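Local coordinates for gene 12 protein (PDB 3HC7) that cuts the ester link between mycolic acids and arabinogalactan in the mycobacterial cell wall, helping the phage to lyse its host, at residues Ile86-Val91 with Lys111-Trp116; Gly124-Asp129 with His133-Pro138; His177-Ala182 with Ile216-Ala221; Val187-Gly192 with Val201-Glu206. All blocks are in the same frame, centred on the assembly; numbering follows the deposited sequence.

Interaction 1. Residues Ile86-Val91 with Lys111-Trp116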
loop_
_atom_site.group_PDB
_atom_site.type_symbol
_atom_site.label_atom_id
_atom_site.label_comp_id
_atom_site.label_asym_id
_atom_site.label_seq_id
_atom_site.Cartn_x
_atom_site.Cartn_y
_atom_site.Cartn_z
ATOM N N ILE A 86 0.614 0.041 -1.442
ATOM C CA ILE A 86 1.144 0.557 -2.705
ATOM C C ILE A 86 1.240 -0.567 -3.745
ATOM O O ILE A 86 0.841 -0.383 -4.901
ATOM C CB ILE A 86 2.539 1.202 -2.549
ATOM C CG1 ILE A 86 2.537 2.292 -1.475
ATOM C CG2 ILE A 86 3.012 1.801 -3.882
ATOM C CD1 ILE A 86 3.951 2.845 -1.182
ATOM N N VAL A 87 1.770 -1.722 -3.338
ATOM C CA VAL A 87 1.892 -2.854 -4.255
ATOM C C VAL A 87 0.528 -3.228 -4.836
ATOM O O VAL A 87 0.372 -3.315 -6.053
ATOM C CB VAL A 87 2.533 -4.097 -3.585
ATOM C CG1 VAL A 87 2.411 -5.336 -4.507
ATOM C CG2 VAL A 87 3.991 -3.824 -3.223
ATOM N N VAL A 88 -0.457 -3.446 -3.968
ATOM C CA VAL A 88 -1.798 -3.823 -4.428
ATOM C C VAL A 88 -2.411 -2.707 -5.277
ATOM O O VAL A 88 -3.072 -2.971 -6.285
ATOM C CB VAL A 88 -2.748 -4.157 -3.253
ATOM C CG1 VAL A 88 -4.180 -4.377 -3.754
ATOM C CG2 VAL A 88 -2.262 -5.392 -2.493
ATOM N N GLY A 89 -2.194 -1.464 -4.859
ATOM C CA GLY A 89 -2.721 -0.309 -5.569
ATOM C C GLY A 89 -2.130 -0.158 -6.967
ATOM O O GLY A 89 -2.839 0.178 -7.912
ATOM N N GLN A 90 -0.834 -0.422 -7.104
ATOM C CA GLN A 90 -0.188 -0.332 -8.405
ATOM C C GLN A 90 -0.717 -1.391 -9.343
ATOM O O GLN A 90 -0.975 -1.118 -10.517
ATOM C CB GLN A 90 1.322 -0.469 -8.271
ATOM C CG GLN A 90 1.981 0.781 -7.743
ATOM C CD GLN A 90 2.024 1.882 -8.774
ATOM O OE1 GLN A 90 2.487 1.675 -9.891
ATOM N NE2 GLN A 90 1.560 3.069 -8.398
ATOM N N VAL A 91 -0.873 -2.606 -8.819
ATOM C CA VAL A 91 -1.368 -3.715 -9.614
ATOM C C VAL A 91 -2.782 -3.415 -10.084
ATOM O O VAL A 91 -3.088 -3.573 -11.255
ATOM C CB VAL A 91 -1.296 -5.060 -8.849
ATOM C CG1 VAL A 91 -2.146 -6.115 -9.532
ATOM C CG2 VAL A 91 0.140 -5.528 -8.759
ATOM N N LYS A 111 -13.377 -9.355 -6.786
ATOM C CA LYS A 111 -14.555 -9.051 -5.979
ATOM C C LYS A 111 -14.287 -8.041 -4.869
ATOM O O LYS A 111 -15.133 -7.194 -4.573
ATOM C CB LYS A 111 -15.150 -10.329 -5.386
ATOM C CG LYS A 111 -15.654 -11.317 -6.425
ATOM C CD LYS A 111 -16.629 -10.658 -7.389
ATOM C CE LYS A 111 -17.172 -11.667 -8.393
ATOM N NZ LYS A 111 -18.049 -11.026 -9.412
ATOM N N LYS A 112 -13.112 -8.129 -4.250
ATOM C CA LYS A 112 -12.835 -7.330 -3.066
ATOM C C LYS A 112 -11.375 -6.929 -2.981
ATOM O O LYS A 112 -10.486 -7.740 -3.228
ATOM C CB LYS A 112 -13.200 -8.110 -1.797
ATOM C CG LYS A 112 -14.669 -8.492 -1.669
ATOM C CD LYS A 112 -14.881 -9.413 -0.484
ATOM C CE LYS A 112 -16.302 -9.966 -0.466
ATOM N NZ LYS A 112 -17.236 -9.036 0.219
ATOM N N VAL A 113 -11.131 -5.680 -2.605
ATOM C CA VAL A 113 -9.778 -5.224 -2.342
ATOM C C VAL A 113 -9.740 -4.543 -0.997
ATOM O O VAL A 113 -10.644 -3.776 -0.665
ATOM C CB VAL A 113 -9.295 -4.219 -3.396
ATOM C CG1 VAL A 113 -7.823 -3.925 -3.192
ATOM C CG2 VAL A 113 -9.524 -4.769 -4.772
ATOM N N ILE A 114 -8.692 -4.822 -0.231
ATOM C CA ILE A 114 -8.496 -4.199 1.072
ATOM C C ILE A 114 -7.166 -3.469 1.144
ATOM O O ILE A 114 -6.117 -4.049 0.854
ATOM C CB ILE A 114 -8.511 -5.237 2.206
ATOM C CG1 ILE A 114 -9.902 -5.845 2.360
ATOM C CG2 ILE A 114 -8.061 -4.596 3.514
ATOM C CD1 ILE A 114 -9.924 -7.082 3.213
ATOM N N PHE A 115 -7.222 -2.199 1.537
ATOM C CA PHE A 115 -6.031 -1.427 1.851
ATOM C C PHE A 115 -6.063 -0.978 3.308
ATOM O O PHE A 115 -7.102 -0.534 3.801
ATOM C CB PHE A 115 -5.962 -0.174 0.981
ATOM C CG PHE A 115 -5.992 -0.446 -0.496
ATOM C CD1 PHE A 115 -4.853 -0.881 -1.159
ATOM C CD2 PHE A 115 -7.154 -0.242 -1.225
ATOM C CE1 PHE A 115 -4.874 -1.114 -2.528
ATOM C CE2 PHE A 115 -7.180 -0.471 -2.591
ATOM C CZ PHE A 115 -6.041 -0.914 -3.244
ATOM N N TRP A 116 -4.932 -1.100 3.996
ATOM C CA TRP A 116 -4.741 -0.422 5.276
ATOM C C TRP A 116 -3.570 0.524 5.078
ATOM O O TRP A 116 -2.585 0.145 4.443
ATOM C CB TRP A 116 -4.364 -1.397 6.393
ATOM C CG TRP A 116 -5.326 -2.520 6.700
ATOM C CD1 TRP A 116 -6.389 -2.488 7.568
ATOM C CD2 TRP A 116 -5.258 -3.863 6.204
ATOM N NE1 TRP A 116 -6.999 -3.722 7.613
ATOM C CE2 TRP A 116 -6.324 -4.582 6.787
ATOM C CE3 TRP A 116 -4.402 -4.525 5.319
ATOM C CZ2 TRP A 116 -6.555 -5.930 6.508
ATOM C CZ3 TRP A 116 -4.635 -5.862 5.041
ATOM C CH2 TRP A 116 -5.704 -6.549 5.634
#
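F115 of strand 110-116 reaches over to V88 and G89 of helix 83-96. Its ring can be followed outward from the backbone. At CB the side chain does not yet point at the helix. The first torsion sets CG opposite the carbonyl carbon and next to the backbone N (chi1 -57°), and this swings the far end of the ring across. CD1 stays further off than CE1. CE1 is the atom that makes the contact. It lies 3.6 Å from V88 CG1, which approaches the ring obliquely. CE1 also lies 3.6 Å from G89 N, which sits at the ring edge, near its plane. CZ, at the tip, is 4.0 Å from the same V88 CG1 and 4.1 Å from G89 CA. G89 has no side chain, so the ring edge comes right up to the helix backbone there.

V88 CG1 has a second neighbour. It meets V113 CG1 at 3.7 Å, and the two valines pass alongside each other in opposite senses. V113 and F115 are two apart on the strand, and one methyl of the helix serves both. V88 also touches M78 of the next strand, 76-81. The contact is buried, and its side-chain part is apolar. The helix runs at 141° to the strand, and the short axes come within 9.0 Å. This is the beta-alpha-beta unit 76-81, 83-96, 110-116 of the alpha/beta hydrolase fold. Its first turn, between strand and helix, is the nucleophile elbow that carries the active-site S82, about 9 Å from F115 between side chains.

Interaction 2. Residues Gly124-Asp129 with His133-Pro138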
loop_
_atom_site.group_PDB
_atom_site.type_symbol
_atom_site.label_atom_id
_atom_site.label_comp_id
_atom_site.label_asym_id
_atom_site.label_seq_id
_atom_site.Cartn_x
_atom_site.Cartn_y
_atom_site.Cartn_z
ATOM N N GLY A 124 -10.786 11.253 -0.316
ATOM C CA GLY A 124 -12.072 11.183 0.354
ATOM C C GLY A 124 -12.661 9.788 0.481
ATOM O O GLY A 124 -13.797 9.623 0.919
ATOM N N PHE A 125 -11.882 8.781 0.108
ATOM C CA PHE A 125 -12.315 7.392 0.166
ATOM C C PHE A 125 -11.695 6.680 1.379
ATOM O O PHE A 125 -10.521 6.327 1.345
ATOM C CB PHE A 125 -11.880 6.698 -1.122
ATOM C CG PHE A 125 -12.502 5.351 -1.340
ATOM C CD1 PHE A 125 -13.509 5.186 -2.281
ATOM C CD2 PHE A 125 -12.070 4.245 -0.628
ATOM C CE1 PHE A 125 -14.081 3.947 -2.499
ATOM C CE2 PHE A 125 -12.647 2.998 -0.837
ATOM C CZ PHE A 125 -13.652 2.852 -1.775
ATOM N N ALA A 126 -12.476 6.457 2.437
ATOM C CA ALA A 126 -11.953 5.793 3.636
ATOM C C ALA A 126 -13.011 5.069 4.475
ATOM O O ALA A 126 -14.187 5.436 4.465
ATOM C CB ALA A 126 -11.205 6.788 4.501
ATOM N N HIS A 127 -12.572 4.048 5.212
ATOM C CA HIS A 127 -13.457 3.270 6.076
ATOM C C HIS A 127 -12.859 3.165 7.464
ATOM O O HIS A 127 -11.638 3.120 7.615
ATOM C CB HIS A 127 -13.677 1.856 5.523
ATOM C CG HIS A 127 -14.341 1.825 4.181
ATOM N ND1 HIS A 127 -13.646 1.601 3.012
ATOM C CD2 HIS A 127 -15.639 1.981 3.825
ATOM C CE1 HIS A 127 -14.484 1.625 1.992
ATOM N NE2 HIS A 127 -15.700 1.856 2.459
ATOM N N SER A 128 -13.721 3.122 8.477
ATOM C CA SER A 128 -13.270 2.977 9.855
ATOM C C SER A 128 -12.905 1.529 10.148
ATOM O O SER A 128 -13.535 0.608 9.623
ATOM C CB SER A 128 -14.364 3.435 10.824
ATOM O OG SER A 128 -13.986 3.187 12.167
ATOM N N ASP A 129 -11.885 1.327 10.980
ATOM C CA ASP A 129 -11.547 -0.017 11.445
ATOM C C ASP A 129 -12.129 -0.290 12.833
ATOM O O ASP A 129 -11.669 -1.180 13.549
ATOM C CB ASP A 129 -10.034 -0.259 11.422
ATOM C CG ASP A 129 -9.272 0.678 12.342
ATOM O OD1 ASP A 129 -9.774 1.779 12.627
ATOM O OD2 ASP A 129 -8.161 0.311 12.773
ATOM N N HIS A 133 -9.035 4.694 16.840
ATOM C CA HIS A 133 -8.628 5.813 15.999
ATOM C C HIS A 133 -9.723 6.301 15.055
ATOM O O HIS A 133 -10.454 5.500 14.471
ATOM C CB HIS A 133 -7.354 5.468 15.220
ATOM C CG HIS A 133 -6.113 5.521 16.053
ATOM N ND1 HIS A 133 -5.516 6.708 16.420
ATOM C CD2 HIS A 133 -5.365 4.537 16.607
ATOM C CE1 HIS A 133 -4.453 6.454 17.161
ATOM N NE2 HIS A 133 -4.338 5.144 17.289
ATOM N N PRO A 134 -9.825 7.630 14.899
ATOM C CA PRO A 134 -10.823 8.263 14.030
ATOM C C PRO A 134 -10.480 8.066 12.557
ATOM O O PRO A 134 -9.325 8.219 12.168
ATOM C CB PRO A 134 -10.718 9.742 14.401
ATOM C CG PRO A 134 -9.324 9.914 14.913
ATOM C CD PRO A 134 -8.888 8.603 15.489
ATOM N N VAL A 135 -11.476 7.721 11.752
ATOM C CA VAL A 135 -11.261 7.536 10.326
ATOM C C VAL A 135 -10.689 8.818 9.722
ATOM O O VAL A 135 -10.931 9.911 10.232
ATOM C CB VAL A 135 -12.570 7.151 9.610
ATOM C CG1 VAL A 135 -13.561 8.302 9.668
ATOM C CG2 VAL A 135 -12.294 6.733 8.168
ATOM N N ALA A 136 -9.917 8.674 8.647
ATOM C CA ALA A 136 -9.315 9.813 7.961
ATOM C C ALA A 136 -10.377 10.782 7.440
ATOM O O ALA A 136 -11.426 10.361 6.961
ATOM C CB ALA A 136 -8.438 9.328 6.817
ATOM N N ALA A 137 -10.086 12.079 7.524
ATOM C CA ALA A 137 -11.035 13.127 7.145
ATOM C C ALA A 137 -11.288 13.175 5.640
ATOM O O ALA A 137 -10.491 12.663 4.855
ATOM C CB ALA A 137 -10.545 14.479 7.642
ATOM N N PRO A 138 -12.404 13.801 5.241
ATOM C CA PRO A 138 -12.888 13.883 3.857
ATOM C C PRO A 138 -11.982 14.651 2.902
ATOM O O PRO A 138 -12.041 14.395 1.701
ATOM C CB PRO A 138 -14.212 14.637 3.997
ATOM C CG PRO A 138 -14.637 14.403 5.406
ATOM C CD PRO A 138 -13.378 14.353 6.197
HETATM O O HOH W 1 -11.435 4.326 11.922
HETATM O O HOH W 2 -10.528 2.971 14.725
#
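V135 packs against A126 and the backbone that follows it. This is the main apolar part of the contact. V135 CG2 is 3.8 Å from A126 CB. The same methyl rests against the peptide joining H127 to S128, at 3.7 Å from H127 C. The first torsion of V135 (chi1 66°) puts CG1 between the backbone N and the carbonyl carbon. CG2 is then opposite the N and turned to the other segment. A126 CB also lies near A136 CB.

Backbone atoms meet at the far end. G124 CA approaches P138 O at 3.5 Å. G124 has a positive phi of 73°, which suits a glycine.

The polar part is carried by water at the other end. One water is held by S128 OG at 2.8 Å. It donates to D129 OD1 at 3.1 Å and to H133 O at 3.0 Å. With further acceptors nearby, its two protons may be shared among more oxygens than these. A second water lies between the same carboxylate oxygen and the same carbonyl, but its distances are doubtfully short. D129 is fixed from outside as well: OD1 bonds to H163 NE2 and OD2 to N243 N. S128 OG also bonds to E130 N, and H133 NE2 to K237 O.

The loop lies beside the active site. The H133 side chain is about 8 Å from that of the active-site H240. The A136 side chain is about 7 Å from that of D166, the probable active-site acid.

The two segments run nearly opposite ways, 162° apart, between strand 110-116 and strand 140-141. The first borders edge strand 157-161 through the backbone bond of H127 with D160, and the second meets the loop beyond that strand through A136 with A162.

Interaction 3. Residues His177-Ala182 with Ile216-Ala221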
loop_
_atom_site.group_PDB
_atom_site.type_symbol
_atom_site.label_atom_id
_atom_site.label_comp_id
_atom_site.label_asym_id
_atom_site.label_seq_id
_atom_site.Cartn_x
_atom_site.Cartn_y
_atom_site.Cartn_z
ATOM N N HIS A 177 1.853 19.862 -1.744
ATOM C CA HIS A 177 3.138 20.277 -2.294
ATOM C C HIS A 177 3.933 21.114 -1.317
ATOM O O HIS A 177 4.857 21.826 -1.690
ATOM C CB HIS A 177 2.952 20.988 -3.630
ATOM C CG HIS A 177 2.350 20.111 -4.680
ATOM N ND1 HIS A 177 3.036 19.062 -5.255
ATOM C CD2 HIS A 177 1.116 20.106 -5.239
ATOM C CE1 HIS A 177 2.257 18.458 -6.133
ATOM N NE2 HIS A 177 1.086 19.071 -6.143
ATOM N N GLU A 178 3.560 21.013 -0.050
ATOM C CA GLU A 178 4.388 21.536 1.024
ATOM C C GLU A 178 5.731 20.793 1.013
ATOM O O GLU A 178 5.798 19.602 0.699
ATOM C CB GLU A 178 3.645 21.367 2.352
ATOM C CG GLU A 178 4.500 21.361 3.604
ATOM C CD GLU A 178 3.673 21.079 4.851
ATOM O OE1 GLU A 178 2.427 21.155 4.770
ATOM O OE2 GLU A 178 4.257 20.779 5.909
ATOM N N TYR A 179 6.791 21.512 1.361
ATOM C CA TYR A 179 8.161 21.010 1.324
ATOM C C TYR A 179 8.366 19.652 2.012
ATOM O O TYR A 179 8.894 18.714 1.408
ATOM C CB TYR A 179 9.078 22.050 1.971
ATOM C CG TYR A 179 10.545 21.685 1.982
ATOM C CD1 TYR A 179 11.298 21.709 0.814
ATOM C CD2 TYR A 179 11.181 21.340 3.166
ATOM C CE1 TYR A 179 12.643 21.384 0.827
ATOM C CE2 TYR A 179 12.514 21.018 3.191
ATOM C CZ TYR A 179 13.243 21.047 2.028
ATOM O OH TYR A 179 14.574 20.743 2.081
ATOM N N GLU A 180 7.974 19.566 3.281
ATOM C CA GLU A 180 8.099 18.335 4.053
ATOM C C GLU A 180 7.369 17.188 3.368
ATOM O O GLU A 180 7.863 16.059 3.310
ATOM C CB GLU A 180 7.548 18.535 5.474
ATOM C CG GLU A 180 8.426 19.379 6.365
ATOM C CD GLU A 180 8.205 20.868 6.165
ATOM O OE1 GLU A 180 7.376 21.236 5.303
ATOM O OE2 GLU A 180 8.863 21.663 6.872
ATOM N N VAL A 181 6.190 17.485 2.837
ATOM C CA VAL A 181 5.418 16.481 2.125
ATOM C C VAL A 181 6.145 16.041 0.850
ATOM O O VAL A 181 6.216 14.851 0.545
ATOM C CB VAL A 181 3.989 16.988 1.803
ATOM C CG1 VAL A 181 3.306 16.080 0.807
ATOM C CG2 VAL A 181 3.165 17.089 3.081
ATOM N N ALA A 182 6.701 16.999 0.114
ATOM C CA ALA A 182 7.413 16.675 -1.121
ATOM C C ALA A 182 8.618 15.775 -0.842
ATOM O O ALA A 182 8.921 14.853 -1.608
ATOM C CB ALA A 182 7.854 17.957 -1.833
ATOM N N ILE A 216 18.749 17.111 2.509
ATOM C CA ILE A 216 19.443 15.876 2.851
ATOM C C ILE A 216 19.130 15.488 4.301
ATOM O O ILE A 216 18.780 14.338 4.599
ATOM C CB ILE A 216 20.962 16.040 2.660
ATOM C CG1 ILE A 216 21.310 16.055 1.173
ATOM C CG2 ILE A 216 21.729 14.940 3.381
ATOM C CD1 ILE A 216 22.735 16.498 0.895
ATOM N N ALA A 217 19.231 16.466 5.190
ATOM C CA ALA A 217 18.954 16.242 6.603
ATOM C C ALA A 217 17.525 15.759 6.852
ATOM O O ALA A 217 17.320 14.804 7.601
ATOM C CB ALA A 217 19.224 17.488 7.388
ATOM N N LEU A 218 16.541 16.411 6.239
ATOM C CA LEU A 218 15.149 16.006 6.447
ATOM C C LEU A 218 14.879 14.615 5.879
ATOM O O LEU A 218 14.198 13.799 6.500
ATOM C CB LEU A 218 14.169 17.014 5.854
ATOM C CG LEU A 218 12.693 16.610 5.975
ATOM C CD1 LEU A 218 12.284 16.555 7.434
ATOM C CD2 LEU A 218 11.793 17.568 5.207
ATOM N N ALA A 219 15.388 14.356 4.683
ATOM C CA ALA A 219 15.279 13.027 4.095
ATOM C C ALA A 219 15.893 11.962 5.012
ATOM O O ALA A 219 15.317 10.898 5.211
ATOM C CB ALA A 219 15.931 12.994 2.724
ATOM N N GLY A 220 17.068 12.243 5.562
ATOM C CA GLY A 220 17.671 11.322 6.510
ATOM C C GLY A 220 16.793 11.061 7.724
ATOM O O GLY A 220 16.640 9.926 8.173
ATOM N N ALA A 221 16.204 12.120 8.265
ATOM C CA ALA A 221 15.390 11.989 9.462
ATOM C C ALA A 221 14.120 11.229 9.153
ATOM O O ALA A 221 13.634 10.442 9.971
ATOM C CB ALA A 221 15.080 13.372 10.058
#
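L218 bridges to Y179 and E180, joining helix 212-230 to the first turn of helix 179-189. Both belong to a set of helices lying in the chain between D166, the probable active-site acid, and the active-site H240, beside the alpha/beta hydrolase core. Along 216-221, I216 comes first. It faces another way, toward F193 and L204 of helix 200-207.

L218 is the residue that crosses. CG stands opposite its backbone N (chi1 177°), which extends the side chain toward helix 179-189. Its CD2 methyl does all the touching. It lies 3.9 Å from E180 CA and 4.0 Å from E180 CG, and the two side chains meet at about a right angle. CD2 is also 4.1 Å from Y179 CE2. The methyl approaches the ring obliquely, and the leucine and tyrosine side chains lie alongside each other, running opposite ways. The Y179 ring has a further partner, a cation-pi contact with R210.

A219 is turned to I183 and V187, further along helix 179-189. G220 and A221 continue the helix: G220 N bonds to I216 O at 2.9 Å, and A221 N to A217 O at 3.0 Å.

Interaction 4. Residues Val187-Gly192 with Val201-Glu206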
loop_
_atom_site.group_PDB
_atom_site.type_symbol
_atom_site.label_atom_id
_atom_site.label_comp_id
_atom_site.label_asym_id
_atom_site.label_seq_id
_atom_site.Cartn_x
_atom_site.Cartn_y
_atom_site.Cartn_z
ATOM N N VAL A 187 11.466 10.424 -0.758
ATOM C CA VAL A 187 11.990 9.263 -0.040
ATOM C C VAL A 187 11.292 7.964 -0.461
ATOM O O VAL A 187 11.931 6.938 -0.725
ATOM C CB VAL A 187 11.890 9.473 1.494
ATOM C CG1 VAL A 187 12.017 8.164 2.231
ATOM C CG2 VAL A 187 12.970 10.415 1.942
ATOM N N MET A 188 9.977 8.014 -0.556
ATOM C CA MET A 188 9.224 6.836 -0.964
ATOM C C MET A 188 9.467 6.383 -2.414
ATOM O O MET A 188 9.390 5.187 -2.707
ATOM C CB MET A 188 7.744 7.047 -0.709
ATOM C CG MET A 188 7.380 7.019 0.762
ATOM S SD MET A 188 5.636 7.381 0.988
ATOM C CE MET A 188 4.945 6.493 -0.394
ATOM N N LYS A 189 9.768 7.321 -3.314
ATOM C CA LYS A 189 9.970 6.986 -4.735
ATOM C C LYS A 189 11.426 6.737 -5.151
ATOM O O LYS A 189 11.691 6.266 -6.257
ATOM C CB LYS A 189 9.395 8.100 -5.615
ATOM C CG LYS A 189 7.903 8.301 -5.452
ATOM C CD LYS A 189 7.495 9.696 -5.883
ATOM C CE LYS A 189 7.819 9.965 -7.345
ATOM N NZ LYS A 189 7.318 11.310 -7.758
ATOM N N ALA A 190 12.374 7.066 -4.277
ATOM C CA ALA A 190 13.783 7.066 -4.652
ATOM C C ALA A 190 14.339 5.659 -4.868
ATOM O O ALA A 190 13.898 4.709 -4.223
ATOM C CB ALA A 190 14.608 7.792 -3.585
ATOM N N SER A 191 15.322 5.543 -5.759
ATOM C CA SER A 191 16.030 4.285 -5.984
ATOM C C SER A 191 17.128 4.077 -4.937
ATOM O O SER A 191 17.638 2.971 -4.770
ATOM C CB SER A 191 16.650 4.276 -7.381
ATOM O OG SER A 191 17.513 5.388 -7.556
ATOM N N GLY A 192 17.477 5.155 -4.243
ATOM C CA GLY A 192 18.569 5.193 -3.269
ATOM C C GLY A 192 18.851 6.653 -2.935
ATOM O O GLY A 192 18.233 7.543 -3.520
ATOM N N VAL A 201 19.087 12.566 -3.888
ATOM C CA VAL A 201 19.855 13.778 -4.184
ATOM C C VAL A 201 19.482 14.397 -5.540
ATOM O O VAL A 201 19.381 15.619 -5.666
ATOM C CB VAL A 201 21.378 13.545 -4.098
ATOM C CG1 VAL A 201 22.140 14.703 -4.733
ATOM C CG2 VAL A 201 21.816 13.358 -2.649
ATOM N N ALA A 202 19.270 13.557 -6.548
ATOM C CA ALA A 202 18.839 14.048 -7.861
ATOM C C ALA A 202 17.482 14.736 -7.738
ATOM O O ALA A 202 17.267 15.826 -8.268
ATOM C CB ALA A 202 18.756 12.909 -8.851
ATOM N N GLN A 203 16.568 14.083 -7.030
ATOM C CA GLN A 203 15.243 14.632 -6.797
ATOM C C GLN A 203 15.259 15.920 -5.982
ATOM O O GLN A 203 14.458 16.826 -6.241
ATOM C CB GLN A 203 14.332 13.583 -6.156
ATOM C CG GLN A 203 14.062 12.380 -7.065
ATOM C CD GLN A 203 13.046 11.412 -6.476
ATOM O OE1 GLN A 203 11.852 11.704 -6.412
ATOM N NE2 GLN A 203 13.520 10.247 -6.054
ATOM N N LEU A 204 16.161 16.011 -5.002
ATOM C CA LEU A 204 16.268 17.224 -4.204
ATOM C C LEU A 204 16.649 18.404 -5.087
ATOM O O LEU A 204 16.146 19.516 -4.915
ATOM C CB LEU A 204 17.281 17.056 -3.060
ATOM C CG LEU A 204 16.804 16.203 -1.878
ATOM C CD1 LEU A 204 17.907 16.083 -0.817
ATOM C CD2 LEU A 204 15.528 16.798 -1.281
ATOM N N ILE A 205 17.538 18.152 -6.039
ATOM C CA ILE A 205 17.996 19.201 -6.940
ATOM C C ILE A 205 16.843 19.700 -7.801
ATOM O O ILE A 205 16.638 20.902 -7.944
ATOM C CB ILE A 205 19.157 18.713 -7.824
ATOM C CG1 ILE A 205 20.449 18.705 -7.002
ATOM C CG2 ILE A 205 19.323 19.617 -9.045
ATOM C CD1 ILE A 205 21.493 17.734 -7.520
ATOM N N GLU A 206 16.085 18.769 -8.359
ATOM C CA GLU A 206 14.918 19.128 -9.152
ATOM C C GLU A 206 13.900 19.907 -8.305
ATOM O O GLU A 206 13.334 20.910 -8.765
ATOM C CB GLU A 206 14.287 17.879 -9.765
ATOM C CG GLU A 206 13.350 18.177 -10.926
#
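The carboxamide of Q203 is the flat group that meets A190. Neither of its faces carries an atom of 187-192. The touching is done at the nitrogen end, where NE2 lies 3.5 Å from A190 CA and 3.6 Å from A190 CB. NE2 also comes within 4.2 Å of K189 C. These are plain van der Waals contacts. The bond that holds NE2 goes to D198 O, in the loop before helix 200-207. The oxygen end is turned toward K189, with OE1 4.4 Å from K189 CB.

The torsions explain the reach. Q203 has CG opposite its carbonyl carbon and beside the backbone N (chi1 -65°). Beyond CG the chain is extended (chi2 -174°), so the amide is carried straight off the helix to A190. Q203 also touches I186.

Two successive helices, 179-189 and 200-207, are joined here by a short loop among the helices beside the alpha/beta hydrolase core. Helix 179-189 ends, A190 is the first residue to leave helical angles, and the chain returns as helix 200-207. Backbone bonds between S191 and D198, G192 and V200, and V201 and F193 tie the first part of the loop to its end and to the first turn of helix 200-207. The amide bond to D198 O adds a side-chain link from the second helix back to that loop.

K189 is exposed. Its CB lies on the Q203 side, and its NZ makes a long, weak ion pair with E145 OE1.

How the interactions relate
Interaction 1 is the buried one, inside the alpha/beta core. The other three lie further out and are only partly buried. Interaction 2 is in a loop beside the sheet, about 16 Å from interaction 1 between centres, and it alone uses bridging water. Interactions 3 and 4 both use helix 179-189, one near its start and the other at its end. Interaction 4 is nested within the chain loop that interaction 3 closes. They touch through I216 with L204 and A219 with V187. Interaction 3 depends on one leucine methyl, interaction 4 on an amide. Packing of I86 on M188 connects the core to interaction 4.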